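Local coordinates for peptidase M16 C-terminal domain-containing protein (Enterococcus faecalis, PDB 3D3Y), which is of unknown function but has the sequence signature of a peptidase M16 C-terminal domain and is predicted to bind a metal ion, at residues 10-15 with 224-229; 245-250 with 415-420; 352-357 with 393-398; 79-84 with 310-315; 44-49 with 186-191. All blocks are in the same frame, centred on the assembly; numbering follows the deposited sequence.

Contact 1. Residues 10-15 with 224-229; sequences KGVNLH and TPREEG. With EDO (1,2-ethanediol), chain I.
Lys10 and Gly11 form the turn that leads into strand 12-18 of the N-terminal mixed sheet, and the loop 224-229 runs alongside this turn, Pro225 to Glu228 touching it. Arg226 N donates to Lys10 O at 2.9 Å, and the aliphatic chain of Lys10 runs past Arg226 O, CG 3.2 Å from it. Glu228 reaches back with both oxygens. Its OE1 takes the Gly11 N-H at 2.9 Å, met from well above the carboxylate plane, while OE2 uses its syn lone pair for Asn13 ND2 at 2.6 Å; the second bond is bent, 134° at the hydrogen. At its phi of 84°, and with Arg226 CD and Glu227 O close by, Gly11 has little space for a side chain. Arg226 folds back on its own loop, leaving between backbone N and carbonyl carbon (chi1 77°), and its NE and NH2 both lie 2.8 Å from Thr224 O, side-on and in the guanidinium plane. Val12 CG2 rests over one face, 3.5 Å from Arg226 NE. NH2 also binds Leu196 O and NH1 Asp199 O, at and just past the C-terminal end of helix 185-198. An ethanediol, probably from the crystallisation liquor, takes a weak bond from Thr224 N. Carbonyl oxygens round the arginine and N-H donors from 10-15 on Glu228 suggest that both keep their charge while pinning the loop to the strand.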
# COMPACT_ATOMS: atom_id res chain seq x y z
N LYS A 10 25.23 -3.27 -8.63
CA LYS A 10 24.23 -2.59 -9.50
C LYS A 10 22.80 -3.06 -9.21
O LYS A 10 22.54 -4.26 -9.22
CB LYS A 10 24.55 -2.84 -10.97
CG LYS A 10 23.88 -1.87 -11.94
CD LYS A 10 24.33 -2.10 -13.42
CE LYS A 10 23.74 -3.42 -14.00
NZ LYS A 10 23.74 -3.46 -15.51
N GLY A 11 21.89 -2.11 -8.96
CA GLY A 11 20.50 -2.42 -8.68
C GLY A 11 20.18 -2.77 -7.24
O GLY A 11 19.01 -2.92 -6.86
N VAL A 12 21.23 -2.91 -6.42
CA VAL A 12 21.09 -3.27 -5.01
C VAL A 12 21.83 -2.26 -4.13
O VAL A 12 23.07 -2.20 -4.10
CB VAL A 12 21.59 -4.72 -4.71
CG1 VAL A 12 21.37 -5.06 -3.21
CG2 VAL A 12 20.85 -5.74 -5.59
N ASN A 13 21.05 -1.46 -3.42
CA ASN A 13 21.59 -0.35 -2.65
C ASN A 13 21.26 -0.43 -1.19
O ASN A 13 20.18 -0.91 -0.81
CB ASN A 13 21.11 0.96 -3.25
CG ASN A 13 21.68 1.17 -4.63
OD1 ASN A 13 22.85 1.50 -4.76
ND2 ASN A 13 20.88 0.90 -5.67
N LEU A 14 22.19 0.00 -0.36
CA LEU A 14 22.03 0.00 1.08
C LEU A 14 21.88 1.44 1.54
O LEU A 14 22.61 2.34 1.08
CB LEU A 14 23.23 -0.67 1.77
CG LEU A 14 23.40 -0.58 3.31
CD1 LEU A 14 22.24 -1.24 4.08
CD2 LEU A 14 24.71 -1.21 3.72
N HIS A 15 20.95 1.66 2.47
CA HIS A 15 20.70 3.00 3.00
C HIS A 15 20.67 2.91 4.51
O HIS A 15 19.83 2.20 5.08
CB HIS A 15 19.36 3.56 2.49
CG HIS A 15 19.14 3.35 1.02
ND1 HIS A 15 19.61 4.23 0.07
CD2 HIS A 15 18.53 2.36 0.34
CE1 HIS A 15 19.29 3.78 -1.14
NE2 HIS A 15 18.63 2.65 -1.00
N THR A 224 23.46 -10.78 -7.23
CA THR A 224 24.13 -10.50 -8.52
C THR A 224 23.65 -9.13 -9.02
O THR A 224 22.59 -8.66 -8.60
CB THR A 224 23.78 -11.58 -9.53
OG1 THR A 224 22.35 -11.74 -9.55
CG2 THR A 224 24.42 -12.91 -9.12
N PRO A 225 24.43 -8.49 -9.93
CA PRO A 225 24.06 -7.18 -10.47
C PRO A 225 22.77 -7.28 -11.24
O PRO A 225 22.45 -8.32 -11.80
CB PRO A 225 25.23 -6.83 -11.46
CG PRO A 225 26.32 -7.71 -11.06
CD PRO A 225 25.71 -8.96 -10.48
N ARG A 226 21.98 -6.22 -11.22
CA ARG A 226 20.82 -6.14 -12.10
C ARG A 226 20.58 -4.68 -12.45
O ARG A 226 21.34 -3.82 -12.02
CB ARG A 226 19.56 -6.83 -11.50
CG ARG A 226 18.82 -6.06 -10.41
CD ARG A 226 19.50 -6.06 -9.01
NE ARG A 226 20.06 -7.35 -8.60
CZ ARG A 226 19.38 -8.38 -8.10
NH1 ARG A 226 18.06 -8.33 -7.91
NH2 ARG A 226 20.03 -9.50 -7.79
N GLU A 227 19.57 -4.43 -13.27
CA GLU A 227 19.24 -3.07 -13.71
C GLU A 227 19.02 -2.15 -12.52
O GLU A 227 18.40 -2.54 -11.52
CB GLU A 227 17.99 -3.09 -14.59
CG GLU A 227 18.16 -3.86 -15.89
CD GLU A 227 18.99 -3.12 -16.92
OE1 GLU A 227 19.81 -2.25 -16.52
OE2 GLU A 227 18.83 -3.40 -18.13
N GLU A 228 19.53 -0.93 -12.63
CA GLU A 228 19.38 0.06 -11.56
C GLU A 228 18.03 0.80 -11.61
O GLU A 228 17.44 1.11 -10.57
CB GLU A 228 20.55 1.05 -11.62
CG GLU A 228 20.62 2.02 -10.46
CD GLU A 228 21.19 1.42 -9.18
OE1 GLU A 228 22.24 0.73 -9.21
OE2 GLU A 228 20.61 1.68 -8.12
N GLY A 229 17.53 1.06 -12.82
CA GLY A 229 16.25 1.74 -13.02
C GLY A 229 15.03 0.97 -12.49
O GLY A 229 14.83 -0.19 -12.81
C1 EDO I . 20.65 -12.63 -7.53
O1 EDO I . 20.81 -12.29 -6.17
C2 EDO I . 20.57 -14.14 -7.66
O2 EDO I . 20.59 -14.42 -9.06

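Contact 2. Residues 245-250 with 415-420; sequences ERTERE and IFFLEG
Strands 245-250 and 415-420 run parallel, their axes 4.6 Å apart at closest and 22° from aligned, as neighbours in the five-stranded mixed sheet of the C-terminal half of this M16-like chain. Residues pair in step from Glu245 with Ile415 to Glu250 with Gly420. Five backbone bonds join them in the regular parallel pattern: Arg246 and Glu248 each use both N and O, for example Arg246 N to Ile415 O and Arg246 O to Phe417 N, both 2.9 Å. Strand 244-251 is the outermost of the sheet, so 411-421 lies between it and 255-262. On the face of Phe416 and Leu418, helix 150-162 packs. There the carboxylate of Glu248 stands at the edge of the Phe416 ring, OE2 3.7 Å from CE1, the carboxylate and ring planes nearly perpendicular; OE1 goes on to Tyr153 OH. Glu250 passes Leu418 CD1 and pairs with Lys150. On the other face, Thr247 turns its CG2 anti to the backbone N and sets it 3.6 Å from Phe417 CD2, while Glu245 lies alongside Ile415 and pairs with Arg326. Arg249 and Glu419 also run side by side, their flat groups 31° apart. Their salt bridge is one of charge alone: Glu419 OE1 sits over one face of the guanidinium, 2.8 Å from Arg249 NH1, and no N-H points at it.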
# COMPACT_ATOMS: atom_id res chain seq x y z
N GLU A 245 -20.66 2.17 -16.20
CA GLU A 245 -21.45 1.75 -15.04
C GLU A 245 -21.60 0.23 -15.09
O GLU A 245 -21.98 -0.33 -16.14
CB GLU A 245 -22.82 2.41 -15.07
CG GLU A 245 -22.77 3.89 -15.44
CD GLU A 245 -24.10 4.63 -15.28
OE1 GLU A 245 -25.00 4.15 -14.54
OE2 GLU A 245 -24.25 5.72 -15.88
N ARG A 246 -21.20 -0.44 -14.02
CA ARG A 246 -21.37 -1.89 -13.93
C ARG A 246 -22.21 -2.21 -12.70
O ARG A 246 -22.11 -1.52 -11.68
CB ARG A 246 -20.03 -2.62 -13.88
CG ARG A 246 -19.07 -2.30 -15.05
CD ARG A 246 -19.34 -3.16 -16.28
NE ARG A 246 -18.25 -3.09 -17.26
CZ ARG A 246 -18.15 -2.12 -18.17
NH1 ARG A 246 -19.07 -1.15 -18.22
NH2 ARG A 246 -17.13 -2.12 -19.03
N THR A 247 -23.02 -3.26 -12.80
CA THR A 247 -23.83 -3.74 -11.67
C THR A 247 -23.66 -5.24 -11.48
O THR A 247 -23.57 -5.98 -12.47
CB THR A 247 -25.32 -3.47 -11.90
OG1 THR A 247 -25.51 -2.09 -12.25
CG2 THR A 247 -26.12 -3.79 -10.62
N GLU A 248 -23.62 -5.67 -10.23
CA GLU A 248 -23.67 -7.08 -9.89
C GLU A 248 -24.74 -7.27 -8.83
O GLU A 248 -24.90 -6.42 -7.95
CB GLU A 248 -22.32 -7.60 -9.40
CG GLU A 248 -21.21 -7.49 -10.45
CD GLU A 248 -19.87 -8.04 -9.97
OE1 GLU A 248 -19.84 -8.70 -8.91
OE2 GLU A 248 -18.85 -7.78 -10.66
N ARG A 249 -25.46 -8.38 -8.92
CA ARG A 249 -26.48 -8.70 -7.94
C ARG A 249 -26.03 -9.85 -7.06
O ARG A 249 -25.48 -10.84 -7.56
CB ARG A 249 -27.77 -9.10 -8.63
CG ARG A 249 -28.45 -7.97 -9.39
CD ARG A 249 -29.91 -8.37 -9.72
NE ARG A 249 -30.81 -8.06 -8.59
CZ ARG A 249 -31.76 -7.12 -8.60
NH1 ARG A 249 -31.99 -6.38 -9.70
NH2 ARG A 249 -32.49 -6.91 -7.51
N GLU A 250 -26.28 -9.71 -5.75
CA GLU A 250 -25.91 -10.71 -4.76
C GLU A 250 -26.94 -10.62 -3.66
O GLU A 250 -27.64 -9.61 -3.50
CB GLU A 250 -24.54 -10.38 -4.12
CG GLU A 250 -23.30 -10.59 -4.98
CD GLU A 250 -22.02 -10.64 -4.14
OE1 GLU A 250 -22.12 -11.00 -2.94
OE2 GLU A 250 -20.92 -10.34 -4.69
N ILE A 415 -18.84 3.81 -12.23
CA ILE A 415 -19.75 3.64 -11.12
C ILE A 415 -19.96 2.13 -10.99
O ILE A 415 -20.29 1.46 -11.98
CB ILE A 415 -21.15 4.25 -11.42
CG1 ILE A 415 -21.10 5.77 -11.56
CG2 ILE A 415 -22.20 3.80 -10.35
CD1 ILE A 415 -22.33 6.35 -12.21
N PHE A 416 -19.77 1.60 -9.79
CA PHE A 416 -20.05 0.19 -9.57
C PHE A 416 -21.15 0.07 -8.54
O PHE A 416 -21.08 0.69 -7.46
CB PHE A 416 -18.80 -0.58 -9.10
CG PHE A 416 -19.07 -2.04 -8.85
CD1 PHE A 416 -19.17 -2.94 -9.90
CD2 PHE A 416 -19.31 -2.50 -7.55
CE1 PHE A 416 -19.46 -4.29 -9.66
CE2 PHE A 416 -19.60 -3.85 -7.29
CZ PHE A 416 -19.68 -4.75 -8.34
N PHE A 417 -22.17 -0.71 -8.88
CA PHE A 417 -23.34 -0.91 -8.04
C PHE A 417 -23.47 -2.39 -7.68
O PHE A 417 -23.65 -3.24 -8.56
CB PHE A 417 -24.56 -0.38 -8.81
CG PHE A 417 -25.89 -0.52 -8.07
CD1 PHE A 417 -25.99 -0.29 -6.71
CD2 PHE A 417 -27.05 -0.84 -8.79
CE1 PHE A 417 -27.23 -0.37 -6.05
CE2 PHE A 417 -28.29 -0.94 -8.14
CZ PHE A 417 -28.38 -0.69 -6.76
N LEU A 418 -23.34 -2.70 -6.39
CA LEU A 418 -23.54 -4.08 -5.94
C LEU A 418 -24.92 -4.11 -5.35
O LEU A 418 -25.16 -3.56 -4.27
CB LEU A 418 -22.48 -4.52 -4.91
CG LEU A 418 -22.48 -6.00 -4.48
CD1 LEU A 418 -21.96 -6.90 -5.63
CD2 LEU A 418 -21.61 -6.18 -3.29
N GLU A 419 -25.84 -4.75 -6.09
CA GLU A 419 -27.25 -4.60 -5.81
C GLU A 419 -27.77 -5.81 -5.06
O GLU A 419 -27.69 -6.95 -5.54
CB GLU A 419 -28.04 -4.38 -7.10
CG GLU A 419 -29.55 -4.22 -6.87
CD GLU A 419 -30.31 -3.86 -8.15
OE1 GLU A 419 -30.02 -4.48 -9.19
OE2 GLU A 419 -31.19 -2.97 -8.11
N GLY A 420 -28.32 -5.54 -3.88
CA GLY A 420 -28.84 -6.59 -3.04
C GLY A 420 -30.09 -7.19 -3.64
O GLY A 420 -30.96 -6.47 -4.12

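Contact 3. Residues 352-357 with 393-398; sequences QTKAML and ARINAV
Lys354 NZ donates to two main-chain oxygens near the C-terminal end of helix 388-397: Val398 O at 2.6 Å and Asn396 O at 2.8 Å. The first oxygen is met in its carbonyl plane, on a lone pair, and the second from above its plane, 56° out of it. To get there the lysine leaves helix 347-364 fully extended beyond CG, all its outer torsions near 180°, and runs antiparallel to the Ile395 side chain. CB passes Ile395 CG2 at 4.0 Å, and further out CE comes within 3.2 Å of Ile395 O. The two segments belong to an antiparallel helix pair in the C-terminal half, their short axes 9.8 Å apart and 168° between directions. Carbonyls gather at this end of a helix, and the ammonium probably gains from the partial negative charge there. Next to the polar grip, Leu357 meets Ile395 at about a right angle, CD1 to CD1 at 4.1 Å. Helix 272-284 joins the apolar side, Phe273 touching Ile395 and Val277 touching Val398. One turn on from Lys354, Lys358 NZ donates to Asn396 OD1.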
# COMPACT_ATOMS: atom_id res chain seq x y z
N GLN A 352 -11.73 22.61 10.07
CA GLN A 352 -11.77 21.26 10.61
C GLN A 352 -11.00 20.25 9.77
O GLN A 352 -10.32 19.39 10.30
CB GLN A 352 -13.21 20.76 10.78
CG GLN A 352 -13.87 21.25 12.03
CD GLN A 352 -15.07 20.39 12.36
OE1 GLN A 352 -16.18 20.70 11.95
NE2 GLN A 352 -14.84 19.26 13.05
N THR A 353 -11.10 20.37 8.45
CA THR A 353 -10.34 19.49 7.55
C THR A 353 -8.83 19.68 7.74
O THR A 353 -8.11 18.70 7.89
CB THR A 353 -10.75 19.71 6.09
OG1 THR A 353 -12.15 19.43 5.97
CG2 THR A 353 -9.93 18.83 5.14
N LYS A 354 -8.36 20.93 7.75
CA LYS A 354 -6.93 21.21 7.96
C LYS A 354 -6.41 20.67 9.32
O LYS A 354 -5.37 20.01 9.38
CB LYS A 354 -6.60 22.69 7.78
CG LYS A 354 -6.85 23.24 6.35
CD LYS A 354 -6.56 24.73 6.27
CE LYS A 354 -6.55 25.19 4.81
NZ LYS A 354 -6.31 26.66 4.66
N ALA A 355 -7.18 20.89 10.39
CA ALA A 355 -6.82 20.41 11.74
C ALA A 355 -6.64 18.88 11.76
O ALA A 355 -5.63 18.37 12.26
CB ALA A 355 -7.91 20.84 12.77
N MSE A 356 -7.58 18.17 11.16
CA MSE A 356 -7.54 16.70 11.18
C MSE A 356 -6.42 16.16 10.30
O MSE A 356 -5.77 15.20 10.66
CB MSE A 356 -8.91 16.09 10.82
CG MSE A 356 -9.92 16.26 11.97
SE MSE A 356 -11.67 15.54 11.55
CE MSE A 356 -11.25 13.65 11.85
N LEU A 357 -6.18 16.79 9.15
CA LEU A 357 -5.04 16.40 8.33
C LEU A 357 -3.73 16.63 9.08
O LEU A 357 -2.88 15.73 9.14
CB LEU A 357 -5.03 17.12 6.97
CG LEU A 357 -6.09 16.65 5.97
CD1 LEU A 357 -6.24 17.64 4.81
CD2 LEU A 357 -5.82 15.23 5.42
N ALA A 393 2.83 23.88 6.77
CA ALA A 393 2.61 25.17 6.13
C ALA A 393 1.76 25.04 4.84
O ALA A 393 0.83 25.83 4.58
CB ALA A 393 3.94 25.84 5.83
N ARG A 394 2.06 24.02 4.05
CA ARG A 394 1.33 23.84 2.80
C ARG A 394 -0.12 23.44 3.04
O ARG A 394 -1.03 23.97 2.37
CB ARG A 394 2.07 22.89 1.86
CG ARG A 394 3.24 23.62 1.19
CD ARG A 394 3.95 22.73 0.21
NE ARG A 394 5.12 23.39 -0.35
CZ ARG A 394 5.69 23.03 -1.50
NH1 ARG A 394 5.18 22.02 -2.22
NH2 ARG A 394 6.74 23.68 -1.95
N ILE A 395 -0.37 22.57 4.03
CA ILE A 395 -1.77 22.32 4.44
C ILE A 395 -2.49 23.59 4.88
O ILE A 395 -3.62 23.91 4.43
CB ILE A 395 -1.86 21.21 5.53
CG1 ILE A 395 -1.51 19.84 4.92
CG2 ILE A 395 -3.28 21.13 6.11
CD1 ILE A 395 -2.56 19.30 3.88
N ASN A 396 -1.85 24.34 5.77
CA ASN A 396 -2.39 25.63 6.25
C ASN A 396 -2.73 26.65 5.15
O ASN A 396 -3.69 27.39 5.28
CB ASN A 396 -1.46 26.26 7.29
CG ASN A 396 -1.58 25.61 8.65
OD1 ASN A 396 -2.66 25.15 9.07
ND2 ASN A 396 -0.47 25.55 9.34
N ALA A 397 -1.95 26.65 4.06
CA ALA A 397 -2.08 27.68 3.02
C ALA A 397 -3.12 27.39 1.95
O ALA A 397 -3.38 28.25 1.08
CB ALA A 397 -0.71 27.96 2.37
N VAL A 398 -3.71 26.18 1.96
CA VAL A 398 -4.72 25.84 0.96
C VAL A 398 -5.88 26.84 1.01
O VAL A 398 -6.41 27.12 2.08
CB VAL A 398 -5.24 24.37 1.06
CG1 VAL A 398 -6.36 24.11 0.03
CG2 VAL A 398 -4.08 23.36 0.88

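Contact 4. Residues 79-84 with 310-315; sequences VSKKGN and TFRGFM
Lys82 laid over Phe311 and Lys81 crossing Arg312 make a buried bridge between the two halves of the chain: the end of strand 74-82, outermost in the N-terminal sheet, meets the turn joining strands 303-309 and 314-321 of the C-terminal sheet. Lys82 CE stands over the centre of the Phe311 ring, 3.6 Å from its centroid, in a CH-pi contact. NZ beyond it is 4.6 Å from the same centroid and 29° off the ring normal, an off-centre cation-pi pair. The bend at chi2 (81°) brings the lysine tail back across that face. Gly83 N comes 3.7 Å from Phe311 CB, and Gly83 CA 3.8 Å from Arg312 CG. Lys81, extended, reaches Arg312 at about a right angle, with CE over one face of the guanidinium and 3.2 Å from NH1. Lys81 NZ is as near to NH1, yet the two like charges have their own acceptors: NZ bonds Ile171 O, while Arg312 uses NH1 for Gln169 OE1, NH2 for Gln159 OE1 and NE for Asp309 OD2, which probably offsets their repulsion. An acetate, probably from the crystallisation liquor, lies about 4 Å from the Arg312 side chain and may help balance the charge. Gln169 NE2 also donates to Gly83 O, bridging both sides. Next along the chain, Gly313 and Phe314 both face Asp309 in a G1 beta bulge, common in tight beta hairpins such as this.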
# COMPACT_ATOMS: atom_id res chain seq x y z
N VAL A 79 3.53 -7.80 1.13
CA VAL A 79 3.60 -7.13 -0.14
C VAL A 79 2.68 -5.94 -0.12
O VAL A 79 1.72 -5.88 0.67
CB VAL A 79 3.20 -8.06 -1.33
CG1 VAL A 79 4.18 -9.20 -1.47
CG2 VAL A 79 1.77 -8.61 -1.14
N SER A 80 2.99 -4.98 -0.99
CA SER A 80 2.08 -3.86 -1.20
C SER A 80 2.19 -3.34 -2.62
O SER A 80 3.06 -3.76 -3.39
CB SER A 80 2.30 -2.75 -0.16
OG SER A 80 3.65 -2.37 -0.14
N LYS A 81 1.30 -2.43 -2.98
CA LYS A 81 1.20 -1.96 -4.35
C LYS A 81 1.30 -0.46 -4.21
O LYS A 81 0.69 0.08 -3.32
CB LYS A 81 -0.18 -2.37 -4.89
CG LYS A 81 -0.67 -1.72 -6.15
CD LYS A 81 -1.87 -2.56 -6.66
CE LYS A 81 -2.82 -1.74 -7.49
NZ LYS A 81 -4.07 -2.51 -7.83
N LYS A 82 2.04 0.19 -5.09
CA LYS A 82 2.16 1.64 -5.03
C LYS A 82 2.29 2.13 -6.44
O LYS A 82 3.30 1.87 -7.10
CB LYS A 82 3.40 2.09 -4.24
CG LYS A 82 3.39 3.58 -3.80
CD LYS A 82 2.52 3.66 -2.53
CE LYS A 82 2.53 5.01 -1.89
NZ LYS A 82 1.50 4.93 -0.81
N GLY A 83 1.27 2.84 -6.92
CA GLY A 83 1.32 3.34 -8.29
C GLY A 83 1.49 2.16 -9.23
O GLY A 83 0.71 1.19 -9.16
N ASN A 84 2.47 2.26 -10.12
CA ASN A 84 2.77 1.18 -11.04
C ASN A 84 3.81 0.16 -10.55
O ASN A 84 4.34 -0.62 -11.34
CB ASN A 84 3.21 1.75 -12.39
CG ASN A 84 2.80 0.86 -13.53
OD1 ASN A 84 1.63 0.41 -13.60
ND2 ASN A 84 3.74 0.56 -14.41
N THR A 310 -2.83 9.19 -4.72
CA THR A 310 -1.99 10.19 -5.39
C THR A 310 -0.80 9.54 -6.11
O THR A 310 0.15 10.24 -6.54
CB THR A 310 -1.48 11.25 -4.38
OG1 THR A 310 -0.71 10.59 -3.37
CG2 THR A 310 -2.66 11.92 -3.68
N PHE A 311 -0.83 8.21 -6.23
CA PHE A 311 0.09 7.49 -7.10
C PHE A 311 -0.58 6.93 -8.39
O PHE A 311 0.10 6.67 -9.39
CB PHE A 311 0.88 6.43 -6.29
CG PHE A 311 1.80 7.06 -5.24
CD1 PHE A 311 3.17 7.11 -5.44
CD2 PHE A 311 1.28 7.66 -4.09
CE1 PHE A 311 4.02 7.72 -4.48
CE2 PHE A 311 2.12 8.29 -3.15
CZ PHE A 311 3.47 8.30 -3.35
N ARG A 312 -1.90 6.80 -8.37
CA ARG A 312 -2.64 6.33 -9.55
C ARG A 312 -3.64 7.37 -10.07
O ARG A 312 -4.39 7.08 -10.99
CB ARG A 312 -3.34 4.97 -9.29
CG ARG A 312 -2.39 3.83 -8.98
CD ARG A 312 -3.10 2.49 -8.84
NE ARG A 312 -4.01 2.43 -7.71
CZ ARG A 312 -4.90 1.45 -7.54
NH1 ARG A 312 -4.99 0.47 -8.44
NH2 ARG A 312 -5.68 1.45 -6.48
N GLY A 313 -3.66 8.57 -9.46
CA GLY A 313 -4.44 9.73 -9.97
C GLY A 313 -5.96 9.59 -10.04
O GLY A 313 -6.60 10.00 -11.01
N PHE A 314 -6.54 9.06 -8.97
CA PHE A 314 -7.96 8.84 -8.91
C PHE A 314 -8.45 8.95 -7.48
O PHE A 314 -7.67 8.98 -6.52
CB PHE A 314 -8.36 7.52 -9.61
CG PHE A 314 -8.27 6.29 -8.74
CD1 PHE A 314 -9.43 5.60 -8.42
CD2 PHE A 314 -7.05 5.79 -8.29
CE1 PHE A 314 -9.38 4.44 -7.63
CE2 PHE A 314 -6.99 4.63 -7.49
CZ PHE A 314 -8.16 3.97 -7.15
N MSE A 315 -9.76 9.07 -7.33
CA MSE A 315 -10.46 9.36 -6.09
C MSE A 315 -11.70 8.49 -6.15
O MSE A 315 -12.23 8.35 -7.20
CB MSE A 315 -10.91 10.82 -6.16
CG MSE A 315 -11.12 11.57 -4.91
SE MSE A 315 -12.81 12.34 -4.61
CE MSE A 315 -13.84 10.96 -5.08

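Contact 5. Residues 44-49 with 186-191; sequences TLLSSL and ASLAAY
Leu188 points from helix 185-198 into the flank of helix 40-52 and meets three leucines there. Its CB already lies 3.8 Å from Leu49 CD1, and CG is closer still to the same methyl, at 3.6 Å. Then the branches part. CD1 goes to the main chain and root of Leu46, 3.7 Å from both Leu46 N and Leu46 CB, while CD2 meets Leu45 CD2 at 3.8 Å. The side chain is turned away from a fully staggered first torsion (chi1 -98°), which suggests some accommodation to these neighbours. One turn further on, Tyr191 brings its ring to the end of Leu46: the leucine, with CG anti to the backbone N (chi1 -174°), carries CD2 to 3.9 Å from Tyr191 CD2. Tyr191 OH is bonded to Arg43 NH1, so the ring is tied to the same helix by its polar end. The axes cross at -89°, 10.3 Å apart, an almost perpendicular packing in which all the side-chain contacts are apolar. Phe127 touches Leu46, Leu49 and Leu188, and Phe132 reaches Leu45, so the group belongs to a larger hydrophobic core. Helix 40-52 probably corresponds to the helix bearing the HXXEH zinc motif in active M16 peptidases; its sequence TLLSS lacks those histidines and the glutamate, so this site probably does not bind zinc as they do, while the helix keeps its place in an M16-like fold.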
# COMPACT_ATOMS: atom_id res chain seq x y z
N THR A 44 2.79 -12.38 -3.74
CA THR A 44 2.00 -12.54 -2.50
C THR A 44 2.21 -13.89 -1.82
O THR A 44 2.44 -13.95 -0.59
CB THR A 44 0.50 -12.29 -2.76
OG1 THR A 44 0.37 -11.01 -3.36
CG2 THR A 44 -0.36 -12.36 -1.48
N LEU A 45 2.09 -14.97 -2.58
CA LEU A 45 2.28 -16.31 -2.00
C LEU A 45 3.73 -16.54 -1.55
O LEU A 45 3.99 -17.13 -0.50
CB LEU A 45 1.87 -17.42 -2.99
CG LEU A 45 2.02 -18.89 -2.55
CD1 LEU A 45 1.25 -19.14 -1.18
CD2 LEU A 45 1.44 -19.79 -3.64
N LEU A 46 4.67 -16.08 -2.37
CA LEU A 46 6.08 -16.16 -2.02
C LEU A 46 6.37 -15.50 -0.66
O LEU A 46 7.17 -15.99 0.13
CB LEU A 46 6.93 -15.52 -3.11
CG LEU A 46 8.43 -15.68 -2.89
CD1 LEU A 46 8.89 -17.18 -2.89
CD2 LEU A 46 9.16 -14.89 -3.98
N SER A 47 5.76 -14.35 -0.40
CA SER A 47 5.99 -13.68 0.87
C SER A 47 5.58 -14.60 2.04
O SER A 47 6.24 -14.61 3.09
CB SER A 47 5.28 -12.32 0.93
OG SER A 47 3.89 -12.45 1.14
N SER A 48 4.50 -15.38 1.87
CA SER A 48 4.13 -16.33 2.92
C SER A 48 5.12 -17.50 3.01
O SER A 48 5.46 -17.94 4.09
CB SER A 48 2.75 -16.92 2.69
OG SER A 48 1.78 -15.97 3.05
N LEU A 49 5.61 -17.96 1.87
CA LEU A 49 6.50 -19.11 1.85
C LEU A 49 7.82 -18.77 2.51
O LEU A 49 8.33 -19.58 3.33
CB LEU A 49 6.72 -19.62 0.42
CG LEU A 49 5.50 -20.20 -0.31
CD1 LEU A 49 5.75 -20.36 -1.82
CD2 LEU A 49 5.07 -21.57 0.27
N ALA A 186 6.53 -25.62 -7.95
CA ALA A 186 7.47 -25.33 -9.04
C ALA A 186 7.40 -23.89 -9.55
O ALA A 186 8.42 -23.24 -9.69
CB ALA A 186 7.27 -26.31 -10.20
N SER A 187 6.20 -23.40 -9.89
CA SER A 187 6.01 -22.04 -10.34
C SER A 187 6.54 -21.01 -9.34
O SER A 187 7.18 -20.00 -9.72
CB SER A 187 4.53 -21.77 -10.73
OG SER A 187 3.68 -21.66 -9.59
N LEU A 188 6.34 -21.29 -8.05
CA LEU A 188 6.83 -20.39 -6.99
C LEU A 188 8.35 -20.41 -6.80
O LEU A 188 8.93 -19.36 -6.54
CB LEU A 188 6.14 -20.63 -5.63
CG LEU A 188 4.99 -19.67 -5.32
CD1 LEU A 188 5.54 -18.27 -5.17
CD2 LEU A 188 3.95 -19.73 -6.46
N ALA A 189 8.96 -21.59 -6.91
CA ALA A 189 10.42 -21.73 -6.89
C ALA A 189 11.05 -21.05 -8.12
O ALA A 189 12.08 -20.39 -8.02
CB ALA A 189 10.82 -23.19 -6.85
N ALA A 190 10.43 -21.23 -9.29
CA ALA A 190 10.89 -20.52 -10.47
C ALA A 190 10.77 -19.01 -10.26
O ALA A 190 11.69 -18.24 -10.61
CB ALA A 190 10.13 -20.99 -11.73
N TYR A 191 9.64 -18.57 -9.71
CA TYR A 191 9.43 -17.14 -9.51
C TYR A 191 10.46 -16.58 -8.50
O TYR A 191 11.08 -15.52 -8.75
CB TYR A 191 7.97 -16.76 -9.13
CG TYR A 191 7.96 -15.26 -8.96
CD1 TYR A 191 8.18 -14.44 -10.09
CD2 TYR A 191 7.90 -14.67 -7.69
CE1 TYR A 191 8.29 -13.07 -9.96
CE2 TYR A 191 8.01 -13.27 -7.54
CZ TYR A 191 8.19 -12.49 -8.69
OH TYR A 191 8.32 -11.14 -8.61

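How the contacts relate
Contacts 1, 4 and 5 share the N-terminal half, and contacts 2, 3 and 4 the C-terminal one; contact 4, its centre about 8 Å from that of the chain, is one place where the halves meet. It shares the six-stranded sheet with contact 1 (centres about 23 Å apart) and the five-stranded sheet with contact 2 (nearest atoms about 9 Å apart). Contact 5 touches it directly: Val79 CG2 packs 3.6 Å from Thr44 OG1, Thr44 being on the helix that probably matches the zinc-binding one of active relatives. Acetate ions, probably from the crystallisation liquor, lie about 4 Å from Gly420 of contact 2 and the Arg312 side chain of contact 4. Contacts 3 and 5 lie on opposite sides of the chain's centre, as do contacts 1 and 2.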